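Local coordinates for elicitor protein Hrip2 (Magnaporthe oryzae, PDB 5FID) that probably triggers defence responses in plants that recognise it as a fungal elicitor, at residues Y17-P22 / K57-P62; G76-S81 / Q102-A107. The protein carries 1 engineered substitution. All coordinates share one frame; numbering follows the deposited sequence.

Contact 1. Residues Y17-P22 / K57-P62; sequences YVQSFP and KTLTSP
Tyr17, Gln19 and Phe21, all on one face of strand 16-22 in the six-stranded antiparallel sheet of a beta sandwich, meet Lys57 and Leu59 from the connection between strands 49-54 and 63-69. That connection curls over the strand, and the branched end of Leu59 comes nearer the strand than its base, with CG beside the backbone N (chi1 -57°). At the Tyr17 end the contact is made over a ring face. Lys57 CB stands 4.0 Å from the ring centroid and 18° off its normal, a CH-pi contact, while Lys57 N lies above the same face, displaced toward the rim at 3.5 Å from Tyr17 CD2. Lys57 CG continues over the CD1-CE1 side, 3.7 Å from Tyr17 CD1; the chain runs on extended, and its ammonium end leads away from the strand. Leu59 divides its two methyls between neighbours. CD2 rests 4.0 Å from Tyr17 CB and also near the Tyr17 carbonyl oxygen. CD1 rests against both Gln19 and Phe21, and Gln19 runs roughly perpendicular to Leu59. Gln19 turns CG opposite its own N (chi1 -167°), and the extended chain brings OE1 to 3.4 Å from Leu59 CD1, an apolar-to-polar touch without a hydrogen bond; the amide NE2 instead bonds to Gly29 O. Phe21, which also makes a cation-pi contact with Lys52 of strand 49-54, approaches Leu59 from the opposite direction and offers its edge: Leu59 CD1 lies in the ring plane, 3.8 Å from Phe21 CZ.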
loop_
_atom_site.group_PDB
_atom_site.type_symbol
_atom_site.label_atom_id
_atom_site.label_comp_id
_atom_site.label_asym_id
_atom_site.label_seq_id
_atom_site.Cartn_x
_atom_site.Cartn_y
_atom_site.Cartn_z
ATOM N N TYR A 17 -7.903 -1.277 25.141
ATOM C CA TYR A 17 -6.811 -0.367 25.466
ATOM C C TYR A 17 -6.036 -0.056 24.202
ATOM O O TYR A 17 -5.752 -0.953 23.407
ATOM C CB TYR A 17 -5.905 -0.983 26.537
ATOM C CG TYR A 17 -6.678 -1.291 27.794
ATOM C CD1 TYR A 17 -6.748 -0.379 28.831
ATOM C CD2 TYR A 17 -7.386 -2.476 27.918
ATOM C CE1 TYR A 17 -7.491 -0.657 29.986
ATOM C CE2 TYR A 17 -8.118 -2.760 29.062
ATOM C CZ TYR A 17 -8.168 -1.852 30.085
ATOM O OH TYR A 17 -8.913 -2.150 31.215
ATOM N N VAL A 18 -5.725 1.221 24.005
ATOM C CA VAL A 18 -5.078 1.670 22.781
ATOM C C VAL A 18 -3.885 2.541 23.141
ATOM O O VAL A 18 -3.969 3.351 24.062
ATOM C CB VAL A 18 -6.067 2.494 21.921
ATOM C CG1 VAL A 18 -5.396 2.982 20.637
ATOM C CG2 VAL A 18 -7.291 1.663 21.573
ATOM N N GLN A 19 -2.765 2.361 22.442
ATOM C CA GLN A 19 -1.606 3.230 22.644
ATOM C C GLN A 19 -0.746 3.315 21.382
ATOM O O GLN A 19 -0.548 2.315 20.668
ATOM C CB GLN A 19 -0.761 2.773 23.842
ATOM C CG GLN A 19 0.273 3.794 24.297
ATOM C CD GLN A 19 1.004 3.372 25.560
ATOM O OE1 GLN A 19 1.007 2.194 25.922
ATOM N NE2 GLN A 19 1.620 4.343 26.248
ATOM N N SER A 20 -0.242 4.517 21.106
ATOM C CA SER A 20 0.534 4.778 19.894
ATOM C C SER A 20 2.027 4.833 20.180
ATOM O O SER A 20 2.467 5.448 21.160
ATOM C CB SER A 20 0.085 6.091 19.243
ATOM O OG SER A 20 0.682 6.251 17.959
ATOM N N PHE A 21 2.798 4.183 19.313
ATOM C CA PHE A 21 4.236 4.051 19.481
ATOM C C PHE A 21 4.934 4.605 18.251
ATOM O O PHE A 21 5.117 3.883 17.265
ATOM C CB PHE A 21 4.587 2.570 19.655
ATOM C CG PHE A 21 4.006 1.967 20.892
ATOM C CD1 PHE A 21 2.669 1.608 20.943
ATOM C CD2 PHE A 21 4.788 1.785 22.018
ATOM C CE1 PHE A 21 2.118 1.082 22.092
ATOM C CE2 PHE A 21 4.244 1.246 23.165
ATOM C CZ PHE A 21 2.911 0.892 23.204
ATOM N N PRO A 22 5.324 5.892 18.305
ATOM C CA PRO A 22 5.902 6.613 17.167
ATOM C C PRO A 22 7.112 5.900 16.566
ATOM O O PRO A 22 7.960 5.398 17.314
ATOM C CB PRO A 22 6.334 7.944 17.782
ATOM C CG PRO A 22 5.410 8.138 18.943
ATOM C CD PRO A 22 5.187 6.753 19.495
ATOM N N LYS A 57 -4.733 -3.930 29.633
ATOM C CA LYS A 57 -3.973 -2.709 29.839
ATOM C C LYS A 57 -2.483 -2.909 29.589
ATOM O O LYS A 57 -1.766 -1.963 29.275
ATOM C CB LYS A 57 -4.202 -2.178 31.255
ATOM C CG LYS A 57 -4.018 -0.685 31.350
ATOM C CD LYS A 57 -4.478 -0.138 32.688
ATOM C CE LYS A 57 -4.429 1.387 32.676
ATOM N NZ LYS A 57 -4.903 1.984 33.959
ATOM N N THR A 58 -2.015 -4.145 29.713
ATOM C CA THR A 58 -0.617 -4.435 29.431
ATOM C C THR A 58 -0.344 -4.588 27.934
ATOM O O THR A 58 0.803 -4.797 27.539
ATOM C CB THR A 58 -0.135 -5.692 30.167
ATOM O OG1 THR A 58 -1.007 -6.784 29.854
ATOM C CG2 THR A 58 -0.150 -5.459 31.669
ATOM N N LEU A 59 -1.399 -4.500 27.121
ATOM C CA LEU A 59 -1.287 -4.551 25.656
ATOM C C LEU A 59 -0.715 -5.884 25.165
ATOM O O LEU A 59 0.048 -5.936 24.189
ATOM C CB LEU A 59 -0.461 -3.369 25.122
ATOM C CG LEU A 59 -0.954 -1.966 25.485
ATOM C CD1 LEU A 59 -0.007 -0.897 24.954
ATOM C CD2 LEU A 59 -2.343 -1.748 24.930
ATOM N N THR A 60 -1.093 -6.968 25.840
ATOM C CA THR A 60 -0.577 -8.294 25.500
ATOM C C THR A 60 -1.222 -8.818 24.221
ATOM O O THR A 60 -2.434 -8.702 24.037
ATOM C CB THR A 60 -0.807 -9.295 26.640
ATOM O OG1 THR A 60 -0.047 -8.883 27.781
ATOM C CG2 THR A 60 -0.358 -10.681 26.229
ATOM N N SER A 61 -0.399 -9.384 23.343
ATOM C CA SER A 61 -0.856 -9.930 22.060
ATOM C C SER A 61 -1.830 -9.003 21.342
ATOM O O SER A 61 -2.966 -9.392 21.051
ATOM C CB SER A 61 -1.487 -11.308 22.262
ATOM O OG SER A 61 -0.523 -12.204 22.795
ATOM N N PRO A 62 -1.384 -7.770 21.039
ATOM C CA PRO A 62 -2.316 -6.788 20.488
ATOM C C PRO A 62 -2.446 -6.876 18.970
ATOM O O PRO A 62 -1.549 -7.343 18.256
ATOM C CB PRO A 62 -1.635 -5.468 20.819
ATOM C CG PRO A 62 -0.166 -5.800 20.645
ATOM C CD PRO A 62 -0.010 -7.238 21.103
#

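Contact 2. Residues G76-S81 / Q102-A107; sequences GYYELS and QDFNCA
Core packing between the two sheets of the fold brings strand 75-81 against strand 104-106, the latter an outermost strand of the mixed sheet. The short segments run nearly parallel, 11° between directions with axes 9.1 Å apart, a separation bridged by side chains. The Leu80 and Phe104 side chains point in opposite senses and lie alongside one another, and Leu80 CB sits over the centre of the phenyl face, 3.6 Å from the centroid and 7° off the normal. Leu80 CD2 reaches further, touching Phe104 CB at 3.7 Å and Cys106 SG at 4.0 Å, so the leucine also packs on the Cys106-Cys113 disulfide. The polar link is made by Tyr78. Its ring extends toward the 102-107 segment, and OH donates a 2.6 Å hydrogen bond to Gln102 O. The donor lies in the carbonyl plane, with a C=O...donor angle of 153°, and the acceptor lies in the plane of the tyrosine ring. Around this core, Leu95 of strand 93-96 touches both Leu80 and Phe104, while the ring of Tyr123, on strand 123-126, meets the Phe104 ring, and the Tyr123 backbone pairs with that of Tyr78.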
loop_
_atom_site.group_PDB
_atom_site.type_symbol
_atom_site.label_atom_id
_atom_site.label_comp_id
_atom_site.label_asym_id
_atom_site.label_seq_id
_atom_site.Cartn_x
_atom_site.Cartn_y
_atom_site.Cartn_z
ATOM N N GLY A 76 -0.554 8.540 1.971
ATOM C CA GLY A 76 -0.559 8.061 3.341
ATOM C C GLY A 76 -0.670 6.551 3.270
ATOM O O GLY A 76 -1.359 6.037 2.392
ATOM N N TYR A 77 0.004 5.843 4.173
ATOM C CA TYR A 77 0.018 4.390 4.146
ATOM C C TYR A 77 -0.571 3.862 5.448
ATOM O O TYR A 77 -0.391 4.469 6.497
ATOM C CB TYR A 77 1.452 3.891 3.948
ATOM C CG TYR A 77 2.118 4.440 2.692
ATOM C CD1 TYR A 77 1.818 3.925 1.435
ATOM C CD2 TYR A 77 3.037 5.475 2.763
ATOM C CE1 TYR A 77 2.433 4.427 0.284
ATOM C CE2 TYR A 77 3.641 5.981 1.621
ATOM C CZ TYR A 77 3.340 5.452 0.391
ATOM O OH TYR A 77 3.951 5.957 -0.739
ATOM N N TYR A 78 -1.290 2.746 5.380
ATOM C CA TYR A 78 -1.988 2.215 6.547
ATOM C C TYR A 78 -2.030 0.695 6.475
ATOM O O TYR A 78 -2.205 0.115 5.401
ATOM C CB TYR A 78 -3.417 2.782 6.648
ATOM C CG TYR A 78 -4.119 2.790 5.314
ATOM C CD1 TYR A 78 -3.891 3.810 4.403
ATOM C CD2 TYR A 78 -4.984 1.770 4.953
ATOM C CE1 TYR A 78 -4.502 3.817 3.164
ATOM C CE2 TYR A 78 -5.604 1.774 3.720
ATOM C CZ TYR A 78 -5.356 2.797 2.831
ATOM O OH TYR A 78 -5.964 2.798 1.586
ATOM N N GLU A 79 -1.875 0.056 7.630
ATOM C CA GLU A 79 -1.804 -1.394 7.715
ATOM C C GLU A 79 -2.629 -1.849 8.907
ATOM O O GLU A 79 -2.473 -1.323 10.010
ATOM C CB GLU A 79 -0.351 -1.830 7.908
ATOM C CG GLU A 79 -0.142 -3.330 8.159
ATOM C CD GLU A 79 1.325 -3.699 8.339
ATOM O OE1 GLU A 79 2.160 -2.786 8.556
ATOM O OE2 GLU A 79 1.655 -4.912 8.263
ATOM N N LEU A 80 -3.510 -2.813 8.678
ATOM C CA LEU A 80 -4.269 -3.437 9.759
ATOM C C LEU A 80 -3.656 -4.808 10.005
ATOM O O LEU A 80 -3.846 -5.721 9.207
ATOM C CB LEU A 80 -5.743 -3.575 9.366
ATOM C CG LEU A 80 -6.662 -4.196 10.425
ATOM C CD1 LEU A 80 -6.718 -3.315 11.661
ATOM C CD2 LEU A 80 -8.068 -4.398 9.858
ATOM N N SER A 81 -2.918 -4.956 11.107
ATOM C CA SER A 81 -2.071 -6.139 11.284
ATOM C C SER A 81 -2.446 -7.012 12.467
ATOM O O SER A 81 -2.687 -6.513 13.566
ATOM C CB SER A 81 -0.612 -5.716 11.425
ATOM O OG SER A 81 0.228 -6.838 11.644
ATOM N N GLN A 102 -8.224 1.511 -1.442
ATOM C CA GLN A 102 -8.452 0.172 -0.898
ATOM C C GLN A 102 -8.505 0.196 0.637
ATOM O O GLN A 102 -7.679 0.849 1.287
ATOM C CB GLN A 102 -7.385 -0.817 -1.398
ATOM C CG GLN A 102 -7.769 -2.289 -1.210
ATOM C CD GLN A 102 -7.179 -3.214 -2.271
ATOM O OE1 GLN A 102 -6.676 -2.765 -3.303
ATOM N NE2 GLN A 102 -7.242 -4.521 -2.018
ATOM N N ASP A 103 -9.499 -0.496 1.196
ATOM C CA ASP A 103 -9.740 -0.533 2.640
ATOM C C ASP A 103 -9.484 -1.932 3.178
ATOM O O ASP A 103 -9.240 -2.875 2.420
ATOM C CB ASP A 103 -11.212 -0.196 2.956
ATOM C CG ASP A 103 -11.559 1.267 2.726
ATOM O OD1 ASP A 103 -10.725 2.004 2.167
ATOM O OD2 ASP A 103 -12.688 1.682 3.083
ATOM N N PHE A 104 -9.571 -2.061 4.496
ATOM C CA PHE A 104 -9.703 -3.360 5.135
ATOM C C PHE A 104 -11.139 -3.476 5.613
ATOM O O PHE A 104 -11.643 -2.591 6.321
ATOM C CB PHE A 104 -8.798 -3.458 6.363
ATOM C CG PHE A 104 -7.332 -3.581 6.052
ATOM C CD1 PHE A 104 -6.723 -4.831 6.006
ATOM C CD2 PHE A 104 -6.551 -2.455 5.857
ATOM C CE1 PHE A 104 -5.365 -4.956 5.751
ATOM C CE2 PHE A 104 -5.188 -2.577 5.600
ATOM C CZ PHE A 104 -4.599 -3.829 5.546
ATOM N N ASN A 105 -11.815 -4.550 5.237
ATOM C CA ASN A 105 -13.087 -4.877 5.867
ATOM C C ASN A 105 -13.028 -6.353 6.208
ATOM O O ASN A 105 -13.368 -7.207 5.393
ATOM C CB ASN A 105 -14.273 -4.548 4.954
ATOM C CG ASN A 105 -15.606 -4.940 5.569
ATOM O OD1 ASN A 105 -15.683 -5.295 6.746
ATOM N ND2 ASN A 105 -16.669 -4.875 4.770
ATOM N N CYS A 106 -12.567 -6.638 7.421
ATOM C CA CYS A 106 -12.256 -8.001 7.826
ATOM C C CYS A 106 -13.419 -8.627 8.574
ATOM O O CYS A 106 -13.727 -8.263 9.717
ATOM C CB CYS A 106 -10.960 -8.035 8.654
ATOM S SG CYS A 106 -9.480 -7.472 7.721
ATOM N N ALA A 107 -14.075 -9.569 7.905
ATOM C CA ALA A 107 -15.233 -10.247 8.457
ATOM C C ALA A 107 -14.818 -11.048 9.679
ATOM O O ALA A 107 -13.633 -11.373 9.835
ATOM C CB ALA A 107 -15.846 -11.165 7.394
#

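In the fold
Contacts 1 and 2 share the six-stranded antiparallel sheet but use different parts of it: residues 17-22 lie on strand 16-22, whereas 76-81 lie on strand 75-81, with strands 49-54 and 63-69 between them in the sheet order. Their centres are 18 Å apart, on opposite sides of the chain's centre, and their nearest atoms remain about 5 Å apart without touching. Contact 1 is a surface contact, 11 Å from that centre, joining a strand to a nearby connection; contact 2, 8 Å from it, is buried and joins the two sheets. The second subunit approaches contact 2, where Tyr77 stacks on its Tyr77, but touches neither segment of contact 1.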